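Local coordinates for uncharacterized protein RPA4348 (Rhodopseudomonas palustris, PDB 3DM8) that is of unknown function but belongs to the SnoaL-like branch of the nuclear transport factor 2 superfamily and has been proposed to be an isomerase, at residues H73-M78 / A85-Y90; S10-R15 / T22-T27; S5-S10 / V77-D82. All blocks are in the same frame, centred on the assembly; numbering follows the deposited sequence. Where two conformers were deposited one is given.

Interaction 1 of 3, residues H73-M78 / A85-Y90; sequences HRESVM and ASMVRY
Glu75 is laid at a slant across Met87, its carboxylate oxygen OE1 coming within 3.3 Å of Met87 CG and its CB within 4.0 Å of the same carbon. With CG anti to the carbonyl carbon (chi1 -67°) and the rest of the chain extended, the carboxylate is carried on toward Arg89. There OE2 forms a long salt bridge of 3.9 Å to Arg89 NE, arriving at the guanidinium edge near its plane, with the two flat groups turned 33° from each other. The stronger ion pair of this oxygen is with Arg104 on strand 100-112, so Glu75 probably draws two arginines toward one carboxylate. The backbone is irregular here. Glu75 N donates a 2.8 Å hydrogen bond to Met87 O, and Ser76 N reaches that same oxygen more weakly at 3.3 Å; psi of Glu75, -40°, is far from an extended value, and the register slips by one residue. Regular antiparallel pairing runs on both sides of the slip, as in Arg89 N to His73 O at 2.7 Å and Met78 N to Ala85 O at 2.8 Å. On the face of Arg74, Val77, Ser86 and Val88, Arg74 leads on to helix 5-19, where it packs on Leu6 and Trp7. The opposite face meets the second subunit, where Met87 packs on Val122 and Ser76 on Phe108 of that copy. Two residues set against one, in an antiparallel hairpin, make a classic beta bulge, here on the strand that is outermost within the chain in the curved NTF2-like sheet.

Interaction 2 of 3, residues S10-R15 / T22-T27; sequences SRALHR and TEELAT
Ala12 of helix 5-19 and Leu25 of helix 23-28 meet at the centre of a helical hairpin, part of the helical layer that packs with helix 53-66 in this NTF2-like fold. The axes of the two short segments make 138° between their N-to-C directions and approach to 7.8 Å, a closeness allowed by the alanine: its CB points toward the other helix and lies 3.7 Å from Leu25 N, with Glu24 CB flanking it. Two pairs of longer side chains lie beyond this point and are oriented quite differently. Toward the interior, Leu13 and Leu25 run side by side and point the same way, bringing Leu13 CD1 to 4.0 Å from Leu25 CD2. Each has CG anti to its own nitrogen, and both leucines continue onto Cys60 of helix 53-66, while Leu25 also packs on Phe9 and Ala16. On the outer side, Arg15 and Glu24 cross instead, their guanidinium and carboxylate planes nearly perpendicular at 82°. Glu24 OE2 sits at the guanidinium edge, in its plane, 3.1 Å from Arg15 NE; the salt bridge includes a weak hydrogen bond, bent to 136° at the hydrogen. Because the carboxylate is turned so steeply, OE1 lies almost as near to Arg15 NE, at 3.2 Å, and the pair meets through the NE side and not as a flat two-pronged bridge. Glu24 stands in the first turn of its helix, where its negative charge probably suits the helix dipole. Between the two helices one water links the backbones, donating to Ala12 O at 2.8 Å and accepting from Leu25 N at 3.0 Å.

Interaction 3 of 3, residues S5-S10 / V77-D82; sequences SLWRFS and VMLGID
Trp7 reaches from helix 5-19 to Val77 and Leu79 of strand 67-79, packing the N-terminal helix of the NTF2-like fold against a face of the sheet, over its outermost strand within the chain. Its CB leaves the helix flank, and with CG anti to the carbonyl carbon (chi1 -49°) the indole is directed toward the strand. On the pyrrole side NE1 comes to 4.1 Å from Leu79 CD1. Farther along, CZ2 touches Val77 CG1 at 4.0 Å, and at the tip CH2 meets both valine methyls, the nearer being Val77 CG1 at 3.9 Å. Val77 and Trp7 approach from opposing directions, and both aliphatic partners reach the indole obliquely. Leu6 lies against one face of the indole, its CD2 offset toward the rim, and the same methyl crosses to Leu79 CD2 at 3.8 Å, so Leu6 and Trp7, successive in the helix, both contact Leu79. With Trp7 replaced by an alanine, the methyls of Val77 would probably lose their aromatic cover and a gap would open between helix and strand. Leu6 also packs on Ala84 and Thr109, which ties the helix to the neighbouring strands. At the start of the helix the link is polar: Ser5 OG is 3.1 Å from a water that donates weakly to Ile81 O, and the same Ser5 OG accepts a nearly straight hydrogen bond of 2.9 Å from Arg8 NH2.

Strand 67-79 and helix 5-19 connect the three contacts. Interactions 1 and 3, with centres about 11 Å apart, share Val77 and Met78: the strand paired in the hairpin also carries the residues that meet the N-terminal helix. Arg74 bridges them, with its NE 3.9 Å from Trp7 CZ3. Interaction 2 continues along the same helix, its centre about 14 Å from that of interaction 3, and Leu25 CD1 meets Phe9 CE1 at 3.9 Å. Interactions 1 and 2, about 18 Å apart between centres, still touch through Tyr90 OH and Leu13 CD2, 3.8 Å apart. Side chains thus touch from the hairpin through helix 5-19 to helix 23-28; the isomerase activity remains putative.

Interaction 1 of 3, residues H73-M78 / A85-Y90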
ATOM      1  N   HIS A  73      -2.101 -13.585   5.767  1.00 18.32           N
ATOM      2  CA  HIS A  73      -1.134 -13.947   4.755  1.00 20.90           C
ATOM      3  C   HIS A  73      -0.160 -12.814   4.478  1.00 21.12           C
ATOM      4  O   HIS A  73      -0.536 -11.748   4.040  1.00 22.07           O
ATOM      5  CB  HIS A  73      -1.749 -14.381   3.443  1.00 21.04           C
ATOM      6  CG  HIS A  73      -0.719 -14.892   2.494  1.00 25.08           C
ATOM      7  ND1 HIS A  73      -0.413 -14.256   1.310  1.00 29.45           N
ATOM      8  CD2 HIS A  73       0.157 -15.923   2.604  1.00 27.89           C
ATOM      9  CE1 HIS A  73       0.573 -14.898   0.710  1.00 26.67           C
ATOM     10  NE2 HIS A  73       0.940 -15.911   1.474  1.00 29.54           N
ATOM     11  N   ARG A  74       1.090 -13.111   4.710  1.00 21.02           N
ATOM     12  CA  ARG A  74       2.172 -12.119   4.570  1.00 21.77           C
ATOM     13  C   ARG A  74       2.832 -12.305   3.210  1.00 21.30           C
ATOM     14  O   ARG A  74       3.485 -13.333   2.963  1.00 21.01           O
ATOM     15  CB  ARG A  74       3.200 -12.350   5.678  1.00 22.94           C
ATOM     16  CG  ARG A  74       3.840 -11.100   6.253  1.00 27.29           C
ATOM     17  CD  ARG A  74       3.095 -10.718   7.551  1.00 31.91           C
ATOM     18  NE  ARG A  74       3.407  -9.354   7.976  1.00 35.71           N
ATOM     19  CZ  ARG A  74       2.953  -8.796   9.094  1.00 36.12           C
ATOM     20  NH1 ARG A  74       2.160  -9.495   9.901  1.00 33.65           N
ATOM     21  NH2 ARG A  74       3.296  -7.545   9.395  1.00 36.03           N
ATOM     22  N   GLU A  75       2.703 -11.289   2.355  1.00 21.13           N
ATOM     23  CA  GLU A  75       3.095 -11.378   0.945  1.00 20.60           C
ATOM     24  C   GLU A  75       4.475 -10.862   0.657  1.00 19.80           C
ATOM     25  O   GLU A  75       5.197 -11.420  -0.154  1.00 19.34           O
ATOM     26  CB  GLU A  75       2.058 -10.686   0.064  1.00 21.62           C
ATOM     27  CG  GLU A  75       0.717 -11.439   0.083  1.00 24.43           C
ATOM     28  CD  GLU A  75      -0.493 -10.698  -0.586  1.00 30.71           C
ATOM     29  OE1 GLU A  75      -0.465  -9.460  -0.849  1.00 32.10           O
ATOM     30  OE2 GLU A  75      -1.513 -11.371  -0.813  1.00 35.15           O
ATOM     31  N   SER A  76       4.844  -9.768   1.300  1.00 17.61           N
ATOM     32  CA  SER A  76       6.183  -9.180   1.146  0.50 17.58           C
ATOM     33  C   SER A  76       6.526  -8.575   2.493  1.00 17.20           C
ATOM     34  O   SER A  76       5.658  -8.026   3.154  1.00 16.69           O
ATOM     35  CB  SER A  76       6.228  -8.019   0.127  0.50 17.33           C
ATOM     36  OG  SER A  76       5.415  -8.202  -1.034  0.50 21.26           O
ATOM     37  N   VAL A  77       7.776  -8.650   2.847  1.00 15.33           N
ATOM     38  CA  VAL A  77       8.276  -8.034   4.078  1.00 15.65           C
ATOM     39  C   VAL A  77       9.686  -7.527   3.851  1.00 14.60           C
ATOM     40  O   VAL A  77      10.570  -8.261   3.393  1.00 14.78           O
ATOM     41  CB  VAL A  77       8.328  -9.048   5.229  1.00 16.30           C
ATOM     42  CG1 VAL A  77       8.842  -8.378   6.488  1.00 18.06           C
ATOM     43  CG2 VAL A  77       6.947  -9.682   5.464  1.00 17.04           C
ATOM     44  N   MET A  78       9.872  -6.259   4.155  1.00 13.83           N
ATOM     45  CA  MET A  78      11.140  -5.558   4.030  1.00 14.87           C
ATOM     46  C   MET A  78      11.515  -4.956   5.381  1.00 13.20           C
ATOM     47  O   MET A  78      10.912  -4.013   5.854  1.00 13.68           O
ATOM     48  CB  MET A  78      11.014  -4.522   2.894  1.00 16.54           C
ATOM     49  CG  MET A  78      10.600  -5.243   1.581  1.00 23.03           C
ATOM     50  SD  MET A  78      10.745  -4.334  -0.018  1.00 31.18           S
ATOM     51  CE  MET A  78      10.038  -5.425  -1.315  1.00 24.23           C
ATOM     52  N   ALA A  85       8.604  -2.409   6.135  1.00 13.83           N
ATOM     53  CA  ALA A  85       7.454  -2.304   5.207  1.00 14.53           C
ATOM     54  C   ALA A  85       6.941  -3.685   4.892  1.00 14.66           C
ATOM     55  O   ALA A  85       7.705  -4.653   4.765  1.00 16.30           O
ATOM     56  CB  ALA A  85       7.858  -1.569   3.911  1.00 15.39           C
ATOM     57  N   SER A  86       5.631  -3.818   4.835  1.00 14.30           N
ATOM     58  CA  SER A  86       5.101  -5.089   4.433  0.50 14.90           C
ATOM     59  C   SER A  86       3.736  -5.052   3.854  1.00 15.10           C
ATOM     60  O   SER A  86       2.992  -4.094   4.012  1.00 14.97           O
ATOM     61  CB  SER A  86       5.153  -6.055   5.589  0.50 16.01           C
ATOM     62  OG  SER A  86       4.303  -5.624   6.654  0.50 18.28           O
ATOM     63  N   MET A  87       3.496  -6.095   3.110  1.00 13.90           N
ATOM     64  CA  MET A  87       2.239  -6.322   2.449  1.00 15.26           C
ATOM     65  C   MET A  87       1.600  -7.567   3.017  1.00 16.84           C
ATOM     66  O   MET A  87       2.195  -8.635   2.978  1.00 16.65           O
ATOM     67  CB  MET A  87       2.459  -6.563   0.995  1.00 15.79           C
ATOM     68  CG  MET A  87       1.141  -6.845   0.416  1.00 22.52           C
ATOM     69  SD  MET A  87       0.764  -5.361  -0.508  1.00 37.67           S
ATOM     70  CE  MET A  87       1.343  -6.083  -1.962  1.00 22.90           C
ATOM     71  N   VAL A  88       0.384  -7.426   3.536  1.00 15.99           N
ATOM     72  CA  VAL A  88      -0.307  -8.536   4.162  0.50 16.85           C
ATOM     73  C   VAL A  88      -1.782  -8.519   3.835  1.00 16.69           C
ATOM     74  O   VAL A  88      -2.371  -7.460   3.624  1.00 16.35           O
ATOM     75  CB  VAL A  88      -0.109  -8.538   5.694  0.50 16.73           C
ATOM     76  CG1 VAL A  88       1.347  -8.238   6.053  0.50 16.84           C
ATOM     77  CG2 VAL A  88      -1.058  -7.558   6.407  0.50 17.51           C
ATOM     78  N   ARG A  89      -2.335  -9.711   3.784  1.00 18.03           N
ATOM     79  CA  ARG A  89      -3.768  -9.926   3.566  1.00 18.73           C
ATOM     80  C   ARG A  89      -4.391 -10.540   4.824  1.00 18.00           C
ATOM     81  O   ARG A  89      -3.873 -11.463   5.423  1.00 17.88           O
ATOM     82  CB  ARG A  89      -4.008 -10.838   2.392  1.00 21.07           C
ATOM     83  CG  ARG A  89      -5.070 -10.319   1.471  1.00 27.31           C
ATOM     84  CD  ARG A  89      -5.725 -11.388   0.706  1.00 33.17           C
ATOM     85  NE  ARG A  89      -4.900 -12.574   0.602  1.00 37.86           N
ATOM     86  CZ  ARG A  89      -5.419 -13.789   0.711  1.00 40.47           C
ATOM     87  NH1 ARG A  89      -6.723 -13.907   0.931  1.00 41.53           N
ATOM     88  NH2 ARG A  89      -4.653 -14.867   0.596  1.00 43.42           N
ATOM     89  N   TYR A  90      -5.457  -9.910   5.244  1.00 16.23           N
ATOM     90  CA  TYR A  90      -6.251 -10.347   6.408  1.00 15.62           C
ATOM     91  C   TYR A  90      -7.529 -10.957   5.862  1.00 13.99           C
ATOM     92  O   TYR A  90      -8.235 -10.331   5.060  1.00 11.59           O
ATOM     93  CB  TYR A  90      -6.703  -9.162   7.256  1.00 17.40           C
ATOM     94  CG  TYR A  90      -5.825  -8.619   8.364  1.00 21.45           C
ATOM     95  CD1 TYR A  90      -6.362  -7.703   9.287  1.00 26.35           C
ATOM     96  CD2 TYR A  90      -4.507  -8.969   8.483  1.00 25.33           C
ATOM     97  CE1 TYR A  90      -5.580  -7.169  10.318  1.00 29.86           C
ATOM     98  CE2 TYR A  90      -3.704  -8.444   9.514  1.00 29.03           C
ATOM     99  CZ  TYR A  90      -4.248  -7.545  10.419  1.00 29.64           C
ATOM    100  OH  TYR A  90      -3.471  -7.042  11.438  1.00 33.60           O
TER

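Interaction 2 of 3, residues S10-R15 / T22-T27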
ATOM      1  N   SER A  10       2.932  -7.022  15.813  1.00 17.39           N
ATOM      2  CA  SER A  10       1.936  -7.818  15.129  1.00 16.41           C
ATOM      3  C   SER A  10       1.260  -8.734  16.156  1.00 16.09           C
ATOM      4  O   SER A  10       0.035  -8.924  16.127  1.00 16.31           O
ATOM      5  CB  SER A  10       2.550  -8.612  13.969  1.00 17.98           C
ATOM      6  OG  SER A  10       1.510  -9.294  13.254  1.00 22.71           O
ATOM      7  N   ARG A  11       2.063  -9.299  17.053  1.00 14.00           N
ATOM      8  CA  ARG A  11       1.483 -10.195  18.072  1.00 15.30           C
ATOM      9  C   ARG A  11       0.565  -9.429  19.043  1.00 15.13           C
ATOM     10  O   ARG A  11      -0.544  -9.867  19.379  1.00 13.96           O
ATOM     11  CB  ARG A  11       2.573 -10.929  18.803  1.00 15.65           C
ATOM     12  CG  ARG A  11       2.092 -11.846  19.800  1.00 20.29           C
ATOM     13  CD  ARG A  11       3.208 -12.785  20.236  1.00 25.32           C
ATOM     14  NE  ARG A  11       4.386 -12.049  20.688  1.00 28.81           N
ATOM     15  CZ  ARG A  11       5.496 -11.929  19.977  1.00 26.09           C
ATOM     16  NH1 ARG A  11       5.587 -12.501  18.817  1.00 26.22           N
ATOM     17  NH2 ARG A  11       6.524 -11.262  20.461  1.00 30.50           N
ATOM     18  N   ALA A  12       1.047  -8.253  19.441  1.00 14.03           N
ATOM     19  CA  ALA A  12       0.345  -7.386  20.381  1.00 14.19           C
ATOM     20  C   ALA A  12      -0.987  -6.948  19.788  1.00 14.46           C
ATOM     21  O   ALA A  12      -2.002  -6.923  20.461  1.00 15.20           O
ATOM     22  CB  ALA A  12       1.185  -6.153  20.677  1.00 14.67           C
ATOM     23  N   LEU A  13      -0.967  -6.621  18.510  1.00 14.13           N
ATOM     24  CA  LEU A  13      -2.183  -6.192  17.824  1.00 15.48           C
ATOM     25  C   LEU A  13      -3.188  -7.357  17.699  1.00 15.41           C
ATOM     26  O   LEU A  13      -4.435  -7.216  17.835  1.00 16.97           O
ATOM     27  CB  LEU A  13      -1.800  -5.650  16.447  1.00 15.51           C
ATOM     28  CG  LEU A  13      -2.991  -5.036  15.701  1.00 17.03           C
ATOM     29  CD1 LEU A  13      -3.609  -3.831  16.471  1.00 19.08           C
ATOM     30  CD2 LEU A  13      -2.497  -4.691  14.270  1.00 22.16           C
ATOM     31  N   HIS A  14      -2.662  -8.548  17.438  1.00 16.07           N
ATOM     32  CA  HIS A  14      -3.495  -9.762  17.391  1.00 15.04           C
ATOM     33  C   HIS A  14      -4.248  -9.986  18.688  1.00 15.98           C
ATOM     34  O   HIS A  14      -5.473 -10.248  18.719  1.00 15.95           O
ATOM     35  CB  HIS A  14      -2.604 -10.987  17.125  1.00 16.29           C
ATOM     36  CG  HIS A  14      -3.354 -12.271  17.000  1.00 17.26           C
ATOM     37  ND1 HIS A  14      -3.567 -12.890  15.776  1.00 20.82           N
ATOM     38  CD2 HIS A  14      -3.895 -13.085  17.935  1.00 16.08           C
ATOM     39  CE1 HIS A  14      -4.219 -14.025  15.973  1.00 19.69           C
ATOM     40  NE2 HIS A  14      -4.460 -14.146  17.268  1.00 18.92           N
ATOM     41  N   ARG A  15      -3.507  -9.886  19.778  1.00 16.16           N
ATOM     42  CA  ARG A  15      -4.101 -10.043  21.116  1.00 17.26           C
ATOM     43  C   ARG A  15      -5.232  -9.032  21.318  1.00 16.73           C
ATOM     44  O   ARG A  15      -6.280  -9.349  21.873  1.00 14.68           O
ATOM     45  CB  ARG A  15      -3.051  -9.873  22.227  1.00 18.74           C
ATOM     46  CG  ARG A  15      -1.976 -10.920  22.183  1.00 23.16           C
ATOM     47  CD  ARG A  15      -1.321 -11.014  23.524  1.00 28.13           C
ATOM     48  NE  ARG A  15      -0.171 -11.908  23.536  1.00 33.31           N
ATOM     49  CZ  ARG A  15      -0.233 -13.203  23.837  1.00 36.59           C
ATOM     50  NH1 ARG A  15      -1.401 -13.775  24.119  1.00 38.12           N
ATOM     51  NH2 ARG A  15       0.873 -13.932  23.831  1.00 37.76           N
ATOM     52  N   THR A  22      -5.374  -5.760  25.593  1.00 18.25           N
ATOM     53  CA  THR A  22      -4.701  -4.595  24.993  1.00 18.80           C
ATOM     54  C   THR A  22      -3.443  -4.147  25.704  1.00 18.95           C
ATOM     55  O   THR A  22      -2.786  -3.205  25.301  1.00 18.98           O
ATOM     56  CB  THR A  22      -5.652  -3.385  24.875  1.00 19.95           C
ATOM     57  OG1 THR A  22      -5.986  -2.895  26.178  1.00 19.16           O
ATOM     58  CG2 THR A  22      -6.897  -3.759  24.084  1.00 18.27           C
ATOM     59  N   GLU A  23      -3.049  -4.879  26.735  1.00 20.30           N
ATOM     60  CA  GLU A  23      -1.907  -4.421  27.548  1.00 20.10           C
ATOM     61  C   GLU A  23      -0.604  -4.390  26.752  1.00 19.83           C
ATOM     62  O   GLU A  23       0.177  -3.449  26.894  1.00 17.89           O
ATOM     63  CB  GLU A  23      -1.750  -5.254  28.817  1.00 22.36           C
ATOM     64  CG  GLU A  23      -2.997  -5.250  29.705  1.00 25.42           C
ATOM     65  CD  GLU A  23      -4.226  -6.014  29.101  1.00 30.01           C
ATOM     66  OE1 GLU A  23      -4.077  -7.069  28.430  1.00 29.87           O
ATOM     67  OE2 GLU A  23      -5.370  -5.540  29.334  1.00 36.90           O
ATOM     68  N   GLU A  24      -0.367  -5.419  25.948  1.00 19.37           N
ATOM     69  CA  GLU A  24       0.888  -5.518  25.168  1.00 19.55           C
ATOM     70  C   GLU A  24       0.937  -4.470  24.088  1.00 17.88           C
ATOM     71  O   GLU A  24       1.989  -3.932  23.803  1.00 17.58           O
ATOM     72  CB  GLU A  24       1.084  -6.885  24.493  1.00 21.18           C
ATOM     73  CG  GLU A  24       1.531  -8.005  25.403  1.00 24.68           C
ATOM     74  CD  GLU A  24       1.742  -9.352  24.658  1.00 28.34           C
ATOM     75  OE1 GLU A  24       1.959 -10.341  25.362  1.00 30.97           O
ATOM     76  OE2 GLU A  24       1.710  -9.415  23.392  1.00 30.38           O
ATOM     77  N   LEU A  25      -0.218  -4.189  23.499  1.00 16.34           N
ATOM     78  CA  LEU A  25      -0.307  -3.182  22.471  1.00 16.24           C
ATOM     79  C   LEU A  25      -0.003  -1.819  23.073  1.00 16.09           C
ATOM     80  O   LEU A  25       0.658  -1.016  22.469  1.00 16.63           O
ATOM     81  CB  LEU A  25      -1.667  -3.168  21.801  1.00 15.69           C
ATOM     82  CG  LEU A  25      -1.929  -2.195  20.666  1.00 16.83           C
ATOM     83  CD1 LEU A  25      -0.966  -2.447  19.542  1.00 20.26           C
ATOM     84  CD2 LEU A  25      -3.355  -2.358  20.148  1.00 16.70           C
ATOM     85  N   ALA A  26      -0.570  -1.551  24.224  1.00 17.20           N
ATOM     86  CA  ALA A  26      -0.376  -0.253  24.879  1.00 16.65           C
ATOM     87  C   ALA A  26       1.090  -0.021  25.222  1.00 17.12           C
ATOM     88  O   ALA A  26       1.575   1.142  25.193  1.00 18.18           O
ATOM     89  CB  ALA A  26      -1.270  -0.126  26.123  1.00 16.47           C
ATOM     90  N   THR A  27       1.811  -1.103  25.526  1.00 16.25           N
ATOM     91  CA  THR A  27       3.230  -0.984  25.878  1.00 16.99           C
ATOM     92  C   THR A  27       4.051  -0.551  24.679  1.00 17.39           C
ATOM     93  O   THR A  27       5.007   0.226  24.776  1.00 17.78           O
ATOM     94  CB  THR A  27       3.762  -2.311  26.446  1.00 18.22           C
ATOM     95  OG1 THR A  27       3.071  -2.543  27.674  1.00 20.52           O
ATOM     96  CG2 THR A  27       5.217  -2.253  26.713  1.00 22.09           C
TER
HETATM   97  O   HOH W   1      -2.307  -6.316  23.152  1.00 20.41           O

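Interaction 3 of 3, residues S5-S10 / V77-D82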
ATOM      1  N   SER A   5      10.841  -5.688  16.090  1.00 19.34           N
ATOM      2  CA  SER A   5       9.710  -4.974  16.695  1.00 18.72           C
ATOM      3  C   SER A   5       8.447  -5.121  15.896  1.00 18.40           C
ATOM      4  O   SER A   5       7.342  -5.008  16.445  1.00 19.34           O
ATOM      5  CB  SER A   5      10.043  -3.485  16.890  1.00 18.85           C
ATOM      6  OG  SER A   5      11.039  -3.337  17.916  1.00 22.15           O
ATOM      7  N   LEU A   6       8.592  -5.368  14.606  1.00 16.52           N
ATOM      8  CA  LEU A   6       7.381  -5.532  13.755  1.00 16.37           C
ATOM      9  C   LEU A   6       6.572  -6.772  14.218  1.00 16.43           C
ATOM     10  O   LEU A   6       5.333  -6.765  14.318  1.00 15.97           O
ATOM     11  CB  LEU A   6       7.771  -5.682  12.298  1.00 16.82           C
ATOM     12  CG  LEU A   6       6.617  -5.974  11.336  1.00 17.56           C
ATOM     13  CD1 LEU A   6       5.643  -4.780  11.318  1.00 18.17           C
ATOM     14  CD2 LEU A   6       7.090  -6.410   9.905  1.00 18.74           C
ATOM     15  N   TRP A   7       7.313  -7.829  14.494  1.00 16.31           N
ATOM     16  CA  TRP A   7       6.704  -9.102  14.938  1.00 16.93           C
ATOM     17  C   TRP A   7       6.042  -8.948  16.321  1.00 16.52           C
ATOM     18  O   TRP A   7       4.963  -9.523  16.609  1.00 16.42           O
ATOM     19  CB  TRP A   7       7.708 -10.270  14.888  1.00 17.64           C
ATOM     20  CG  TRP A   7       8.445 -10.349  13.548  1.00 19.97           C
ATOM     21  CD1 TRP A   7       9.781 -10.411  13.358  1.00 24.25           C
ATOM     22  CD2 TRP A   7       7.857 -10.336  12.248  1.00 22.85           C
ATOM     23  NE1 TRP A   7      10.072 -10.463  12.007  1.00 23.26           N
ATOM     24  CE2 TRP A   7       8.905 -10.391  11.308  1.00 23.47           C
ATOM     25  CE3 TRP A   7       6.546 -10.263  11.789  1.00 26.52           C
ATOM     26  CZ2 TRP A   7       8.678 -10.399   9.935  1.00 24.69           C
ATOM     27  CZ3 TRP A   7       6.318 -10.288  10.414  1.00 27.41           C
ATOM     28  CH2 TRP A   7       7.371 -10.364   9.512  1.00 26.19           C
ATOM     29  N   ARG A   8       6.700  -8.184  17.174  1.00 17.48           N
ATOM     30  CA  ARG A   8       6.176  -7.912  18.528  1.00 18.29           C
ATOM     31  C   ARG A   8       4.887  -7.105  18.450  1.00 18.26           C
ATOM     32  O   ARG A   8       3.902  -7.359  19.170  1.00 18.28           O
ATOM     33  CB  ARG A   8       7.208  -7.220  19.406  1.00 18.62           C
ATOM     34  CG  ARG A   8       8.445  -8.022  19.657  1.00 24.15           C
ATOM     35  CD  ARG A   8       9.380  -7.295  20.588  1.00 31.08           C
ATOM     36  NE  ARG A   8       9.623  -5.930  20.140  1.00 38.05           N
ATOM     37  CZ  ARG A   8       9.297  -4.839  20.835  1.00 40.46           C
ATOM     38  NH1 ARG A   8       8.736  -4.947  22.028  1.00 42.10           N
ATOM     39  NH2 ARG A   8       9.565  -3.647  20.341  1.00 39.76           N
ATOM     40  N   PHE A   9       4.893  -6.137  17.542  1.00 17.17           N
ATOM     41  CA  PHE A   9       3.715  -5.304  17.313  1.00 16.98           C
ATOM     42  C   PHE A   9       2.590  -6.139  16.739  1.00 16.60           C
ATOM     43  O   PHE A   9       1.444  -6.025  17.138  1.00 16.01           O
ATOM     44  CB  PHE A   9       4.049  -4.139  16.367  1.00 17.30           C
ATOM     45  CG  PHE A   9       2.864  -3.421  15.852  1.00 17.07           C
ATOM     46  CD1 PHE A   9       2.059  -2.685  16.683  1.00 18.56           C
ATOM     47  CD2 PHE A   9       2.598  -3.412  14.509  1.00 18.90           C
ATOM     48  CE1 PHE A   9       0.947  -2.022  16.201  1.00 18.23           C
ATOM     49  CE2 PHE A   9       1.492  -2.713  14.022  1.00 20.86           C
ATOM     50  CZ  PHE A   9       0.663  -2.045  14.879  1.00 18.89           C
ATOM     51  N   SER A  10       2.932  -7.022  15.813  1.00 17.39           N
ATOM     52  CA  SER A  10       1.936  -7.818  15.129  1.00 16.41           C
ATOM     53  C   SER A  10       1.260  -8.734  16.156  1.00 16.09           C
ATOM     54  O   SER A  10       0.035  -8.924  16.127  1.00 16.31           O
ATOM     55  CB  SER A  10       2.550  -8.612  13.969  1.00 17.98           C
ATOM     56  OG  SER A  10       1.510  -9.294  13.254  1.00 22.71           O
ATOM     57  N   VAL A  77       7.776  -8.650   2.847  1.00 15.33           N
ATOM     58  CA  VAL A  77       8.276  -8.034   4.078  1.00 15.65           C
ATOM     59  C   VAL A  77       9.686  -7.527   3.851  1.00 14.60           C
ATOM     60  O   VAL A  77      10.570  -8.261   3.393  1.00 14.78           O
ATOM     61  CB  VAL A  77       8.328  -9.048   5.229  1.00 16.30           C
ATOM     62  CG1 VAL A  77       8.842  -8.378   6.488  1.00 18.06           C
ATOM     63  CG2 VAL A  77       6.947  -9.682   5.464  1.00 17.04           C
ATOM     64  N   MET A  78       9.872  -6.259   4.155  1.00 13.83           N
ATOM     65  CA  MET A  78      11.140  -5.558   4.030  1.00 14.87           C
ATOM     66  C   MET A  78      11.515  -4.956   5.381  1.00 13.20           C
ATOM     67  O   MET A  78      10.912  -4.013   5.854  1.00 13.68           O
ATOM     68  CB  MET A  78      11.014  -4.522   2.894  1.00 16.54           C
ATOM     69  CG  MET A  78      10.600  -5.243   1.581  1.00 23.03           C
ATOM     70  SD  MET A  78      10.745  -4.334  -0.018  1.00 31.18           S
ATOM     71  CE  MET A  78      10.038  -5.425  -1.315  1.00 24.23           C
ATOM     72  N   LEU A  79      12.491  -5.580   6.007  1.00 11.05           N
ATOM     73  CA  LEU A  79      12.890  -5.242   7.371  1.00 10.75           C
ATOM     74  C   LEU A  79      14.145  -4.427   7.398  1.00 11.94           C
ATOM     75  O   LEU A  79      15.127  -4.758   6.768  1.00 14.01           O
ATOM     76  CB  LEU A  79      13.141  -6.476   8.198  1.00 10.19           C
ATOM     77  CG  LEU A  79      12.033  -7.438   8.537  1.00 10.98           C
ATOM     78  CD1 LEU A  79      12.615  -8.465   9.486  1.00 11.03           C
ATOM     79  CD2 LEU A  79      10.845  -6.732   9.132  1.00 10.80           C
ATOM     80  N   GLY A  80      14.118  -3.364   8.175  1.00 11.64           N
ATOM     81  CA  GLY A  80      15.329  -2.621   8.506  1.00 10.90           C
ATOM     82  C   GLY A  80      15.527  -2.610  10.025  1.00 12.32           C
ATOM     83  O   GLY A  80      14.784  -3.249  10.759  1.00 12.34           O
ATOM     84  N   ILE A  81      16.532  -1.889  10.507  1.00 13.07           N
ATOM     85  CA  ILE A  81      16.842  -1.913  11.932  1.00 13.74           C
ATOM     86  C   ILE A  81      15.659  -1.365  12.757  1.00 16.97           C
ATOM     87  O   ILE A  81      15.190  -2.017  13.729  1.00 20.22           O
ATOM     88  CB  ILE A  81      18.153  -1.166  12.251  1.00 12.49           C
ATOM     89  CG1 ILE A  81      19.294  -1.942  11.599  1.00 10.61           C
ATOM     90  CG2 ILE A  81      18.358  -1.089  13.795  1.00 12.22           C
ATOM     91  CD1 ILE A  81      20.680  -1.329  11.739  1.00 12.97           C
ATOM     92  N   ASP A  82      15.202  -0.179  12.420  1.00 16.81           N
ATOM     93  CA  ASP A  82      14.164   0.471  13.287  1.00 17.10           C
ATOM     94  C   ASP A  82      12.962   0.785  12.411  1.00 16.20           C
ATOM     95  O   ASP A  82      12.266   1.787  12.574  1.00 15.34           O
ATOM     96  CB  ASP A  82      14.730   1.762  13.923  1.00 17.67           C
ATOM     97  CG  ASP A  82      15.660   1.508  15.113  1.00 22.20           C
ATOM     98  OD1 ASP A  82      15.317   0.663  15.983  1.00 25.31           O
ATOM     99  OD2 ASP A  82      16.723   2.204  15.209  1.00 25.11           O
TER
HETATM  100  O   HOH W   2      12.859  -1.658  16.123  1.00 43.14           O